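Probable outer membrane protein (Pseudomonas aeruginosa, PDB 3DWO) probably serves as a FadL-family outer-membrane channel that passes long-chain fatty acids or other hydrophobic compounds across the outer membrane. Local coordinates at residues A[6-11]-A[15-20]; A[27-30]-A[35-38]; A[175-180]-A[244-249]; A[327-332]-A[417-422]. All coordinates share one frame; numbering follows the deposited sequence.

How the contacts relate
Contacts 1 and 2 follow each other in the N-terminal stretch that, as in FadL, probably folds as a hatch within the barrel; their centres lie about 13 Å apart, and ND2 of N9 packs on CB of S28 at 3.5 Å. Contacts 3 and 4 lie on the other side of the chain's centre, in the part that should face the cell exterior, about 42 Å and about 37 Å from contact 1, centre to centre. Those two are about 15 Å apart by their centres and join where CD2 of L177 meets CD2 of L419 at 4.3 Å. Both touch the same two C8E detergent molecules, chains C and D, which probably mark an entry route for hydrophobic substrates.

Contact 1: A[6-11]-A[15-20]; sequences PTTNTA and RAMAGG
M17 meets P6 and T8 with two different parts of its side chain. Its terminal CE lies 4.1 Å from CG of P6, an apolar touch against the proline ring, while CG, nearer the backbone, comes to 3.4 Å from OG1 of T8. The thioether is folded at both chi2 (68°) and chi3 (76°), and this curl turns the methyl back to P6 instead of letting the chain run straight on. At the other end of the contact, R15 meets A11 more loosely. Its backbone N gives a weak hydrogen bond to O of A11 (3.4 Å, 132° at the hydrogen), and the same oxygen stands 3.7 Å above one face of the guanidinium, toward the rim. These contacts enclose helix 10-14, in the N-terminal part that, as in FadL, probably forms the hatch inside the barrel. N9 is its N-cap, with OD1 accepting from N of G12; A16, at positive phi, is the C-prime residue of the Schellman motif that ends it, with N of M17 bonded to O of G12. From the turn after the helix R15 extends fully from CG to NE. NH1 forms a salt bridge to D344, and F23 makes a cation-pi contact with the guanidinium. N9 ND2 is held by D26 and by Q46 of strand 44-63, and OG1 of T10 bonds to S438 of strand 423-441.

Contact 2: A[27-30]-A[35-38]; sequences PSAA and AAMA
A29 and A36 meet methyl to methyl, CB to CB at 4.0 Å, and no ring or other flat side chain takes part on either side of this contact. The A29 methyl also lies near the peptide nitrogen of M37, with CB 4.3 Å from N. Beside this pair the thioether of M37 leans on A30: SD is 3.8 Å from CA and 4.2 Å from CB, although the CB of A30 points away from 35-38. The extended chi2 (159°) of M37 carries the sulfur out to A30, and the bend at chi3 (48°) turns the methyl aside. No hydrogen bond links the two segments; each is tied within itself, A30 N to P27 O and A38 N to A35 O, both at 3.0 Å. Small alanine side chains let the two turns come close, with CA of A29 and of M37 5.9 Å apart. The pair belongs to what, as in FadL, is probably the hatch, just before the first barrel strand, 44-63. P27 rests on F101 and V103 of strand 93-105, M37 packs on V103 and on S149 and S151 of strand 138-153, and O of A30 accepts a hydrogen bond from S149, which fixes these turns against the inner barrel wall.

Contact 3: A[175-180]-A[244-249]; sequences QNLDLY and YNLYDH. With C8E ((hydroxyethyloxy)tri(ethyloxy)octane), chain C; C8E ((hydroxyethyloxy)tri(ethyloxy)octane), chain D.
N176 and H249 share one water, while L177 and L246 meet by their branch ends. OD1 of N176 accepts a hydrogen bond from the water at 2.9 Å, and NE2 of H249 pairs with it at 2.6 Å, the water lying at the imidazole edge, in plane. ND2 of the amide is taken by D134, which helps to fix how OD1 is turned. CD1 of L177 meets CD2 of L246 at 4.4 Å, a loose apolar touch, and I258 of helix 253-259 backs L246. Strands 158-177 and 226-248 both pair with 201-220, so the contact spans that strand. The chain C detergent threads past: its tail carbon C3 is 4.0 Å from CD1 of L177, and its ether O15 stands 3.2 Å above the middle of the Y180 ring. Q175, with CG opposite the backbone N (chi1 171°) and an extended chain, brings OE1 to the hydroxyl O21 of the chain D detergent, which donates a hydrogen bond at 2.9 Å; R372 also bonds to OE1. Leucine side chains along one detergent's alkyl tail and the Q175 amide at another's hydroxyl suit amphipathic ligands, consistent with a binding site for hydrophobic substrates, as in FadL.

Contact 4: A[327-332]-A[417-422]; sequences VSIPYT and DRLGGG. With C8E ((hydroxyethyloxy)tri(ethyloxy)octane), chain D; C8E ((hydroxyethyloxy)tri(ethyloxy)octane), chain C.
V327 touches both R418 and L419 with its CG2 branch, and apolar contact carries the whole meeting. CG2 lies 4.0 Å from CG of L419 and equally far from the aliphatic CD of R418; the valine crosses the leucine at about a right angle but runs past the arginine in the opposite direction. Beyond it, CD1 of I329 touches CD1 of L419 at 4.1 Å. The second valine branch, set between backbone N and carbonyl carbon (chi1 64°), turns to the detergents: CG1 of V327 is 3.6 Å from C20 of C8E chain D and 3.9 Å from C1 of C8E chain C. Farther along, carbon C3 of the chain D molecule sits 3.4 Å above one face of the Y331 ring, toward its rim; D370 and R372 hold the phenol OH. Polar links bypass the direct interface: R418 NH1 bonds to O of I326, the strand residue next before V327, R418 O to S182, and Q416 NE2 to O of S328. Strand 324-330 pairs antiparallel with 316-321 in a two-stranded hairpin, and the loop 417-422, between barrel strands 395-411 and 423-441, lies against the strand at V327 and I329.

Contact 1: A[6-11]-A[15-20]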
loop_
_atom_site.group_PDB
_atom_site.type_symbol
_atom_site.label_atom_id
_atom_site.label_comp_id
_atom_site.label_asym_id
_atom_site.label_seq_id
_atom_site.Cartn_x
_atom_site.Cartn_y
_atom_site.Cartn_z
ATOM N N PRO A 6 -0.803 5.946 -4.836
ATOM C CA PRO A 6 -1.144 6.684 -6.059
ATOM C C PRO A 6 0.052 6.637 -7.008
ATOM O O PRO A 6 1.182 6.906 -6.598
ATOM C CB PRO A 6 -1.400 8.098 -5.546
ATOM C CG PRO A 6 -1.921 7.860 -4.165
ATOM C CD PRO A 6 -0.992 6.798 -3.647
ATOM N N THR A 7 -0.198 6.292 -8.267
ATOM C CA THR A 7 0.863 6.199 -9.268
ATOM C C THR A 7 0.802 7.397 -10.222
ATOM O O THR A 7 0.400 7.262 -11.382
ATOM C CB THR A 7 0.720 4.882 -10.071
ATOM O OG1 THR A 7 -0.537 4.873 -10.765
ATOM C CG2 THR A 7 0.764 3.679 -9.125
ATOM N N THR A 8 1.214 8.564 -9.731
ATOM C CA THR A 8 1.178 9.795 -10.525
ATOM C C THR A 8 2.502 10.546 -10.475
ATOM O O THR A 8 3.486 10.065 -9.915
ATOM C CB THR A 8 0.083 10.755 -9.992
ATOM O OG1 THR A 8 -1.060 9.992 -9.587
ATOM C CG2 THR A 8 -0.346 11.734 -11.063
ATOM N N ASN A 9 2.516 11.731 -11.069
ATOM C CA ASN A 9 3.699 12.578 -11.068
ATOM C C ASN A 9 3.417 13.752 -10.133
ATOM O O ASN A 9 2.335 13.835 -9.531
ATOM C CB ASN A 9 3.997 13.085 -12.479
ATOM C CG ASN A 9 2.766 13.621 -13.174
ATOM O OD1 ASN A 9 1.913 14.261 -12.553
ATOM N ND2 ASN A 9 2.668 13.369 -14.472
ATOM N N THR A 10 4.381 14.662 -10.017
ATOM C CA THR A 10 4.234 15.807 -9.129
ATOM C C THR A 10 3.028 16.678 -9.452
ATOM O O THR A 10 2.361 17.172 -8.542
ATOM C CB THR A 10 5.489 16.675 -9.146
ATOM O OG1 THR A 10 5.642 17.266 -10.442
ATOM C CG2 THR A 10 6.700 15.833 -8.844
ATOM N N ALA A 11 2.753 16.878 -10.738
ATOM C CA ALA A 11 1.607 17.683 -11.144
ATOM C C ALA A 11 0.357 17.026 -10.564
ATOM O O ALA A 11 -0.491 17.696 -9.989
ATOM C CB ALA A 11 1.513 17.747 -12.665
ATOM N N ARG A 15 -2.628 18.424 -7.497
ATOM C CA ARG A 15 -4.077 18.584 -7.573
ATOM C C ARG A 15 -4.829 17.389 -6.995
ATOM O O ARG A 15 -5.957 17.094 -7.399
ATOM C CB ARG A 15 -4.509 18.836 -9.021
ATOM C CG ARG A 15 -3.895 17.893 -10.036
ATOM C CD ARG A 15 -4.377 18.217 -11.442
ATOM N NE ARG A 15 -3.767 17.330 -12.426
ATOM C CZ ARG A 15 -2.754 17.662 -13.219
ATOM N NH1 ARG A 15 -2.224 18.875 -13.164
ATOM N NH2 ARG A 15 -2.262 16.770 -14.063
ATOM N N ALA A 16 -4.201 16.717 -6.032
ATOM C CA ALA A 16 -4.789 15.553 -5.373
ATOM C C ALA A 16 -5.236 14.489 -6.367
ATOM O O ALA A 16 -6.250 13.819 -6.157
ATOM C CB ALA A 16 -5.968 15.981 -4.501
ATOM N N MET A 17 -4.472 14.339 -7.448
ATOM C CA MET A 17 -4.764 13.348 -8.484
ATOM C C MET A 17 -6.073 13.579 -9.249
ATOM O O MET A 17 -6.518 12.705 -9.994
ATOM C CB MET A 17 -4.790 11.939 -7.874
ATOM C CG MET A 17 -3.426 11.364 -7.497
ATOM S SD MET A 17 -2.602 12.195 -6.121
ATOM C CE MET A 17 -3.521 11.539 -4.735
ATOM N N ALA A 18 -6.691 14.745 -9.073
ATOM C CA ALA A 18 -7.948 15.039 -9.760
ATOM C C ALA A 18 -7.748 15.110 -11.271
ATOM O O ALA A 18 -6.830 15.764 -11.756
ATOM C CB ALA A 18 -8.533 16.353 -9.246
ATOM N N GLY A 19 -8.616 14.430 -12.012
ATOM C CA GLY A 19 -8.508 14.432 -13.459
ATOM C C GLY A 19 -7.606 13.324 -13.966
ATOM O O GLY A 19 -7.459 13.137 -15.175
ATOM N N GLY A 20 -6.999 12.585 -13.044
ATOM C CA GLY A 20 -6.126 11.500 -13.445
ATOM C C GLY A 20 -5.006 11.998 -14.336
ATOM O O GLY A 20 -4.320 12.970 -14.003
#

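Contact 2: A[27-30]-A[35-38]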
loop_
_atom_site.group_PDB
_atom_site.type_symbol
_atom_site.label_atom_id
_atom_site.label_comp_id
_atom_site.label_asym_id
_atom_site.label_seq_id
_atom_site.Cartn_x
_atom_site.Cartn_y
_atom_site.Cartn_z
ATOM N N PRO A 27 2.588 12.758 -19.365
ATOM C CA PRO A 27 3.243 11.462 -19.566
ATOM C C PRO A 27 2.815 10.337 -18.623
ATOM O O PRO A 27 3.034 9.163 -18.928
ATOM C CB PRO A 27 4.726 11.807 -19.443
ATOM C CG PRO A 27 4.729 12.959 -18.497
ATOM C CD PRO A 27 3.577 13.789 -19.005
ATOM N N SER A 28 2.201 10.681 -17.493
ATOM C CA SER A 28 1.752 9.658 -16.547
ATOM C C SER A 28 0.681 8.784 -17.192
ATOM O O SER A 28 0.313 7.735 -16.659
ATOM C CB SER A 28 1.182 10.297 -15.280
ATOM O OG SER A 28 -0.002 11.019 -15.566
ATOM N N ALA A 29 0.178 9.223 -18.342
ATOM C CA ALA A 29 -0.844 8.472 -19.060
ATOM C C ALA A 29 -0.303 7.121 -19.529
ATOM O O ALA A 29 -1.062 6.188 -19.763
ATOM C CB ALA A 29 -1.340 9.280 -20.261
ATOM N N ALA A 30 1.014 7.025 -19.671
ATOM C CA ALA A 30 1.642 5.785 -20.116
ATOM C C ALA A 30 1.195 4.598 -19.257
ATOM O O ALA A 30 1.196 3.453 -19.715
ATOM C CB ALA A 30 3.156 5.927 -20.075
ATOM N N ALA A 35 -4.780 5.170 -23.116
ATOM C CA ALA A 35 -5.554 5.732 -24.218
ATOM C C ALA A 35 -5.303 7.230 -24.404
ATOM O O ALA A 35 -5.242 7.713 -25.533
ATOM C CB ALA A 35 -7.045 5.474 -23.996
ATOM N N ALA A 36 -5.149 7.958 -23.299
ATOM C CA ALA A 36 -4.919 9.402 -23.349
ATOM C C ALA A 36 -3.620 9.750 -24.063
ATOM O O ALA A 36 -3.383 10.898 -24.448
ATOM C CB ALA A 36 -4.909 9.977 -21.934
ATOM N N MET A 37 -2.781 8.743 -24.240
ATOM C CA MET A 37 -1.494 8.902 -24.898
ATOM C C MET A 37 -1.693 9.287 -26.373
ATOM O O MET A 37 -0.832 9.916 -26.993
ATOM C CB MET A 37 -0.745 7.577 -24.783
ATOM C CG MET A 37 0.739 7.682 -24.577
ATOM S SD MET A 37 1.382 6.149 -23.871
ATOM C CE MET A 37 0.635 4.910 -24.922
ATOM N N ALA A 38 -2.842 8.909 -26.924
ATOM C CA ALA A 38 -3.159 9.185 -28.318
ATOM C C ALA A 38 -3.337 10.675 -28.606
ATOM O O ALA A 38 -3.447 11.080 -29.760
ATOM C CB ALA A 38 -4.419 8.423 -28.718
#

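Contact 3: A[175-180]-A[244-249]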
loop_
_atom_site.group_PDB
_atom_site.type_symbol
_atom_site.label_atom_id
_atom_site.label_comp_id
_atom_site.label_asym_id
_atom_site.label_seq_id
_atom_site.Cartn_x
_atom_site.Cartn_y
_atom_site.Cartn_z
ATOM N N GLN A 175 6.224 -10.866 14.012
ATOM C CA GLN A 175 5.179 -10.835 15.017
ATOM C C GLN A 175 5.609 -11.794 16.115
ATOM O O GLN A 175 6.273 -12.794 15.843
ATOM C CB GLN A 175 3.867 -11.295 14.356
ATOM C CG GLN A 175 2.683 -11.552 15.262
ATOM C CD GLN A 175 1.443 -11.913 14.457
ATOM O OE1 GLN A 175 1.525 -12.133 13.250
ATOM N NE2 GLN A 175 0.294 -11.980 15.117
ATOM N N ASN A 176 5.260 -11.473 17.354
ATOM C CA ASN A 176 5.622 -12.333 18.465
ATOM C C ASN A 176 4.678 -13.520 18.537
ATOM O O ASN A 176 3.478 -13.379 18.281
ATOM C CB ASN A 176 5.536 -11.578 19.784
ATOM C CG ASN A 176 5.894 -12.455 20.969
ATOM O OD1 ASN A 176 7.033 -12.910 21.087
ATOM N ND2 ASN A 176 4.921 -12.704 21.850
ATOM N N LEU A 177 5.225 -14.683 18.881
ATOM C CA LEU A 177 4.427 -15.890 19.038
ATOM C C LEU A 177 4.641 -16.354 20.470
ATOM O O LEU A 177 5.767 -16.366 20.973
ATOM C CB LEU A 177 4.881 -17.012 18.103
ATOM C CG LEU A 177 4.938 -16.831 16.589
ATOM C CD1 LEU A 177 5.217 -18.203 15.970
ATOM C CD2 LEU A 177 3.627 -16.255 16.045
ATOM N N ASP A 178 3.550 -16.746 21.113
ATOM C CA ASP A 178 3.563 -17.227 22.488
ATOM C C ASP A 178 3.035 -18.676 22.461
ATOM O O ASP A 178 1.826 -18.901 22.587
ATOM C CB ASP A 178 2.634 -16.332 23.316
ATOM C CG ASP A 178 2.650 -16.666 24.776
ATOM O OD1 ASP A 178 3.047 -17.794 25.128
ATOM O OD2 ASP A 178 2.244 -15.797 25.576
ATOM N N LEU A 179 3.934 -19.647 22.291
ATOM C CA LEU A 179 3.536 -21.061 22.222
ATOM C C LEU A 179 2.667 -21.578 23.375
ATOM O O LEU A 179 1.744 -22.361 23.149
ATOM C CB LEU A 179 4.762 -21.975 22.092
ATOM C CG LEU A 179 5.702 -21.857 20.890
ATOM C CD1 LEU A 179 6.349 -23.215 20.655
ATOM C CD2 LEU A 179 4.956 -21.431 19.647
ATOM N N TYR A 180 2.973 -21.180 24.604
ATOM C CA TYR A 180 2.171 -21.627 25.738
ATOM C C TYR A 180 0.742 -21.098 25.627
ATOM O O TYR A 180 -0.220 -21.817 25.920
ATOM C CB TYR A 180 2.782 -21.159 27.058
ATOM C CG TYR A 180 3.756 -22.137 27.670
ATOM C CD1 TYR A 180 3.372 -23.451 27.948
ATOM C CD2 TYR A 180 5.057 -21.753 27.973
ATOM C CE1 TYR A 180 4.263 -24.357 28.515
ATOM C CE2 TYR A 180 5.958 -22.651 28.539
ATOM C CZ TYR A 180 5.554 -23.949 28.804
ATOM O OH TYR A 180 6.448 -24.839 29.343
ATOM N N TYR A 244 10.423 -18.320 6.379
ATOM C CA TYR A 244 9.983 -17.810 7.672
ATOM C C TYR A 244 10.924 -18.468 8.663
ATOM O O TYR A 244 11.424 -19.563 8.421
ATOM C CB TYR A 244 8.518 -18.189 7.988
ATOM C CG TYR A 244 8.299 -19.591 8.532
ATOM C CD1 TYR A 244 8.679 -19.932 9.834
ATOM C CD2 TYR A 244 7.707 -20.581 7.743
ATOM C CE1 TYR A 244 8.473 -21.224 10.334
ATOM C CE2 TYR A 244 7.496 -21.879 8.233
ATOM C CZ TYR A 244 7.879 -22.191 9.524
ATOM O OH TYR A 244 7.670 -23.464 10.008
ATOM N N ASN A 245 11.187 -17.786 9.767
ATOM C CA ASN A 245 12.045 -18.333 10.796
ATOM C C ASN A 245 11.565 -17.739 12.106
ATOM O O ASN A 245 10.909 -16.693 12.121
ATOM C CB ASN A 245 13.520 -17.987 10.532
ATOM C CG ASN A 245 13.860 -16.549 10.857
ATOM O OD1 ASN A 245 13.994 -16.181 12.021
ATOM N ND2 ASN A 245 14.004 -15.729 9.829
ATOM N N LEU A 246 11.853 -18.430 13.200
ATOM C CA LEU A 246 11.444 -17.959 14.505
ATOM C C LEU A 246 12.698 -17.617 15.283
ATOM O O LEU A 246 13.591 -18.449 15.412
ATOM C CB LEU A 246 10.667 -19.047 15.252
ATOM C CG LEU A 246 9.330 -19.537 14.692
ATOM C CD1 LEU A 246 9.495 -19.999 13.260
ATOM C CD2 LEU A 246 8.828 -20.684 15.548
ATOM N N TYR A 247 12.770 -16.387 15.777
ATOM C CA TYR A 247 13.911 -15.975 16.575
ATOM C C TYR A 247 13.477 -16.054 18.028
ATOM O O TYR A 247 12.861 -15.124 18.548
ATOM C CB TYR A 247 14.340 -14.544 16.235
ATOM C CG TYR A 247 15.190 -13.919 17.322
ATOM C CD1 TYR A 247 16.229 -14.636 17.920
ATOM C CD2 TYR A 247 14.918 -12.638 17.796
ATOM C CE1 TYR A 247 16.973 -14.096 18.974
ATOM C CE2 TYR A 247 15.654 -12.087 18.847
ATOM C CZ TYR A 247 16.677 -12.825 19.434
ATOM O OH TYR A 247 17.376 -12.310 20.505
ATOM N N ASP A 248 13.793 -17.170 18.677
ATOM C CA ASP A 248 13.418 -17.367 20.074
ATOM C C ASP A 248 14.331 -16.647 21.062
ATOM O O ASP A 248 15.546 -16.614 20.889
ATOM C CB ASP A 248 13.404 -18.860 20.411
ATOM C CG ASP A 248 14.759 -19.522 20.194
ATOM O OD1 ASP A 248 15.249 -20.195 21.125
ATOM O OD2 ASP A 248 15.329 -19.374 19.091
ATOM N N HIS A 249 13.726 -16.067 22.094
ATOM C CA HIS A 249 14.440 -15.366 23.164
ATOM C C HIS A 249 13.607 -15.770 24.367
ATOM O O HIS A 249 13.078 -14.950 25.133
ATOM C CB HIS A 249 14.433 -13.852 22.922
ATOM C CG HIS A 249 13.125 -13.314 22.432
ATOM N ND1 HIS A 249 12.255 -12.614 23.243
ATOM C CD2 HIS A 249 12.555 -13.339 21.202
ATOM C CE1 HIS A 249 11.211 -12.227 22.535
ATOM N NE2 HIS A 249 11.367 -12.653 21.293
HETATM C C1 C8E C . 2.095 -18.932 13.249
HETATM C C2 C8E C . 1.402 -20.005 13.942
HETATM C C3 C8E C . 2.055 -20.440 15.168
HETATM C C4 C8E C . 1.328 -21.603 15.650
HETATM C C5 C8E C . 1.826 -21.931 17.004
HETATM C C6 C8E C . 1.049 -23.003 17.570
HETATM C C7 C8E C . 1.856 -23.320 18.738
HETATM C C8 C8E C . 1.233 -24.466 19.410
HETATM O O9 C8E C . 1.615 -25.091 20.620
HETATM C C10 C8E C . 2.900 -25.666 20.738
HETATM C C11 C8E C . 2.932 -26.249 22.111
HETATM O O12 C8E C . 3.896 -25.602 22.949
HETATM C C13 C8E C . 3.802 -25.982 24.344
HETATM C C14 C8E C . 4.728 -25.507 25.502
HETATM O O15 C8E C . 5.759 -24.472 25.582
HETATM C C16 C8E C . 7.045 -25.014 25.239
HETATM C C17 C8E C . 7.853 -25.581 26.420
HETATM O O18 C8E C . 8.816 -26.646 26.274
HETATM C C19 C8E C . 8.226 -27.961 26.454
HETATM C C20 C8E C . 8.901 -29.294 25.967
HETATM O O21 C8E C . 8.073 -30.449 25.790
HETATM C C1 C8E D . -5.571 -4.198 8.203
HETATM C C2 C8E D . -4.308 -4.927 8.182
HETATM C C3 C8E D . -4.031 -5.663 6.956
HETATM C C4 C8E D . -2.701 -6.232 7.092
HETATM C C5 C8E D . -2.174 -6.547 5.740
HETATM C C6 C8E D . -0.729 -6.672 5.782
HETATM C C7 C8E D . -0.512 -7.476 4.592
HETATM C C8 C8E D . 0.708 -7.000 3.898
HETATM O O9 C8E D . 1.798 -7.792 3.446
HETATM C C10 C8E D . 2.532 -8.546 4.390
HETATM C C11 C8E D . 3.586 -9.263 3.605
HETATM O O12 C8E D . 3.159 -10.597 3.283
HETATM C C13 C8E D . 3.903 -11.677 3.927
HETATM C C14 C8E D . 3.644 -12.252 5.356
HETATM O O15 C8E D . 3.457 -13.619 5.833
HETATM C C16 C8E D . 2.069 -14.010 5.831
HETATM C C17 C8E D . 1.316 -13.722 7.144
HETATM O O18 C8E D . 1.979 -13.439 8.394
HETATM C C19 C8E D . 2.243 -14.627 9.189
HETATM C C20 C8E D . 1.731 -14.804 10.666
HETATM O O21 C8E D . 2.595 -14.437 11.753
HETATM O O HOH W 1 9.354 -11.929 19.729
#

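Contact 4: A[327-332]-A[417-422]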
loop_
_atom_site.group_PDB
_atom_site.type_symbol
_atom_site.label_atom_id
_atom_site.label_comp_id
_atom_site.label_asym_id
_atom_site.label_seq_id
_atom_site.Cartn_x
_atom_site.Cartn_y
_atom_site.Cartn_z
ATOM N N VAL A 327 -0.792 -20.503 9.250
ATOM C CA VAL A 327 -1.826 -19.697 9.884
ATOM C C VAL A 327 -2.513 -18.841 8.827
ATOM O O VAL A 327 -1.869 -18.340 7.899
ATOM C CB VAL A 327 -1.265 -18.768 11.009
ATOM C CG1 VAL A 327 -0.307 -17.736 10.430
ATOM C CG2 VAL A 327 -2.423 -18.068 11.722
ATOM N N SER A 328 -3.831 -18.706 8.954
ATOM C CA SER A 328 -4.612 -17.893 8.031
ATOM C C SER A 328 -5.289 -16.782 8.837
ATOM O O SER A 328 -6.017 -17.051 9.787
ATOM C CB SER A 328 -5.664 -18.750 7.328
ATOM O OG SER A 328 -6.288 -18.016 6.290
ATOM N N ILE A 329 -5.034 -15.538 8.457
ATOM C CA ILE A 329 -5.597 -14.387 9.151
ATOM C C ILE A 329 -6.625 -13.665 8.272
ATOM O O ILE A 329 -6.294 -13.129 7.214
ATOM C CB ILE A 329 -4.470 -13.399 9.547
ATOM C CG1 ILE A 329 -3.428 -14.135 10.389
ATOM C CG2 ILE A 329 -5.045 -12.215 10.330
ATOM C CD1 ILE A 329 -2.193 -13.312 10.707
ATOM N N PRO A 330 -7.893 -13.653 8.701
ATOM C CA PRO A 330 -8.923 -12.978 7.904
ATOM C C PRO A 330 -8.818 -11.461 7.987
ATOM O O PRO A 330 -8.517 -10.906 9.037
ATOM C CB PRO A 330 -10.225 -13.493 8.512
ATOM C CG PRO A 330 -9.832 -14.816 9.127
ATOM C CD PRO A 330 -8.506 -14.480 9.751
ATOM N N TYR A 331 -9.059 -10.793 6.870
ATOM C CA TYR A 331 -9.010 -9.345 6.840
ATOM C C TYR A 331 -10.270 -8.797 6.194
ATOM O O TYR A 331 -10.715 -7.702 6.530
ATOM C CB TYR A 331 -7.758 -8.873 6.100
ATOM C CG TYR A 331 -6.523 -8.900 6.973
ATOM C CD1 TYR A 331 -6.437 -8.096 8.111
ATOM C CD2 TYR A 331 -5.448 -9.740 6.677
ATOM C CE1 TYR A 331 -5.310 -8.124 8.936
ATOM C CE2 TYR A 331 -4.312 -9.779 7.495
ATOM C CZ TYR A 331 -4.248 -8.967 8.620
ATOM O OH TYR A 331 -3.121 -8.984 9.420
ATOM N N THR A 332 -10.841 -9.575 5.278
ATOM C CA THR A 332 -12.072 -9.212 4.575
ATOM C C THR A 332 -12.219 -7.730 4.227
ATOM O O THR A 332 -13.186 -7.083 4.624
ATOM C CB THR A 332 -13.311 -9.642 5.390
ATOM O OG1 THR A 332 -13.209 -9.123 6.720
ATOM C CG2 THR A 332 -13.400 -11.162 5.462
ATOM N N ASP A 417 -7.014 -18.781 18.123
ATOM C CA ASP A 417 -6.372 -19.692 19.071
ATOM C C ASP A 417 -4.862 -19.911 18.880
ATOM O O ASP A 417 -4.085 -19.681 19.805
ATOM C CB ASP A 417 -7.064 -21.059 19.057
ATOM C CG ASP A 417 -8.521 -20.991 19.507
ATOM O OD1 ASP A 417 -8.871 -20.082 20.291
ATOM O OD2 ASP A 417 -9.317 -21.864 19.089
ATOM N N ARG A 418 -4.440 -20.353 17.696
ATOM C CA ARG A 418 -3.020 -20.617 17.482
ATOM C C ARG A 418 -2.105 -19.398 17.571
ATOM O O ARG A 418 -0.883 -19.542 17.627
ATOM C CB ARG A 418 -2.793 -21.371 16.161
ATOM C CG ARG A 418 -3.041 -20.599 14.885
ATOM C CD ARG A 418 -2.761 -21.500 13.676
ATOM N NE ARG A 418 -3.680 -22.633 13.613
ATOM C CZ ARG A 418 -3.560 -23.657 12.768
ATOM N NH1 ARG A 418 -2.556 -23.706 11.901
ATOM N NH2 ARG A 418 -4.443 -24.643 12.794
ATOM N N LEU A 419 -2.688 -18.202 17.602
ATOM C CA LEU A 419 -1.890 -16.981 17.722
ATOM C C LEU A 419 -1.880 -16.417 19.145
ATOM O O LEU A 419 -1.447 -15.286 19.374
ATOM C CB LEU A 419 -2.378 -15.910 16.743
ATOM C CG LEU A 419 -2.062 -16.181 15.268
ATOM C CD1 LEU A 419 -2.536 -15.001 14.433
ATOM C CD2 LEU A 419 -0.546 -16.397 15.080
ATOM N N GLY A 420 -2.363 -17.203 20.100
ATOM C CA GLY A 420 -2.357 -16.757 21.483
ATOM C C GLY A 420 -3.658 -16.300 22.124
ATOM O O GLY A 420 -3.706 -16.126 23.342
ATOM N N GLY A 421 -4.699 -16.077 21.322
ATOM C CA GLY A 421 -5.988 -15.659 21.863
ATOM C C GLY A 421 -6.084 -14.292 22.528
ATOM O O GLY A 421 -7.056 -14.015 23.238
ATOM N N GLY A 422 -5.100 -13.423 22.310
ATOM C CA GLY A 422 -5.149 -12.102 22.926
ATOM C C GLY A 422 -6.044 -11.129 22.173
ATOM O O GLY A 422 -6.660 -11.490 21.172
HETATM C C1 C8E D . -5.571 -4.198 8.203
HETATM C C2 C8E D . -4.308 -4.927 8.182
HETATM C C3 C8E D . -4.031 -5.663 6.956
HETATM C C4 C8E D . -2.701 -6.232 7.092
HETATM C C5 C8E D . -2.174 -6.547 5.740
HETATM C C6 C8E D . -0.729 -6.672 5.782
HETATM C C7 C8E D . -0.512 -7.476 4.592
HETATM C C8 C8E D . 0.708 -7.000 3.898
HETATM O O9 C8E D . 1.798 -7.792 3.446
HETATM C C10 C8E D . 2.532 -8.546 4.390
HETATM C C11 C8E D . 3.586 -9.263 3.605
HETATM O O12 C8E D . 3.159 -10.597 3.283
HETATM C C13 C8E D . 3.903 -11.677 3.927
HETATM C C14 C8E D . 3.644 -12.252 5.356
HETATM O O15 C8E D . 3.457 -13.619 5.833
HETATM C C16 C8E D . 2.069 -14.010 5.831
HETATM C C17 C8E D . 1.316 -13.722 7.144
HETATM O O18 C8E D . 1.979 -13.439 8.394
HETATM C C19 C8E D . 2.243 -14.627 9.189
HETATM C C20 C8E D . 1.731 -14.804 10.666
HETATM O O21 C8E D . 2.595 -14.437 11.753
HETATM C C1 C8E C . 2.095 -18.932 13.249
HETATM C C2 C8E C . 1.402 -20.005 13.942
HETATM C C3 C8E C . 2.055 -20.440 15.168
HETATM C C4 C8E C . 1.328 -21.603 15.650
HETATM C C5 C8E C . 1.826 -21.931 17.004
HETATM C C6 C8E C . 1.049 -23.003 17.570
HETATM C C7 C8E C . 1.856 -23.320 18.738
HETATM C C8 C8E C . 1.233 -24.466 19.410
HETATM O O9 C8E C . 1.615 -25.091 20.620
HETATM C C10 C8E C . 2.900 -25.666 20.738
HETATM C C11 C8E C . 2.932 -26.249 22.111
HETATM O O12 C8E C . 3.896 -25.602 22.949
HETATM C C13 C8E C . 3.802 -25.982 24.344
HETATM C C14 C8E C . 4.728 -25.507 25.502
HETATM O O15 C8E C . 5.759 -24.472 25.582
HETATM C C16 C8E C . 7.045 -25.014 25.239
HETATM C C17 C8E C . 7.853 -25.581 26.420
HETATM O O18 C8E C . 8.816 -26.646 26.274
HETATM C C19 C8E C . 8.226 -27.961 26.454
HETATM C C20 C8E C . 8.901 -29.294 25.967
HETATM O O21 C8E C . 8.073 -30.449 25.790
#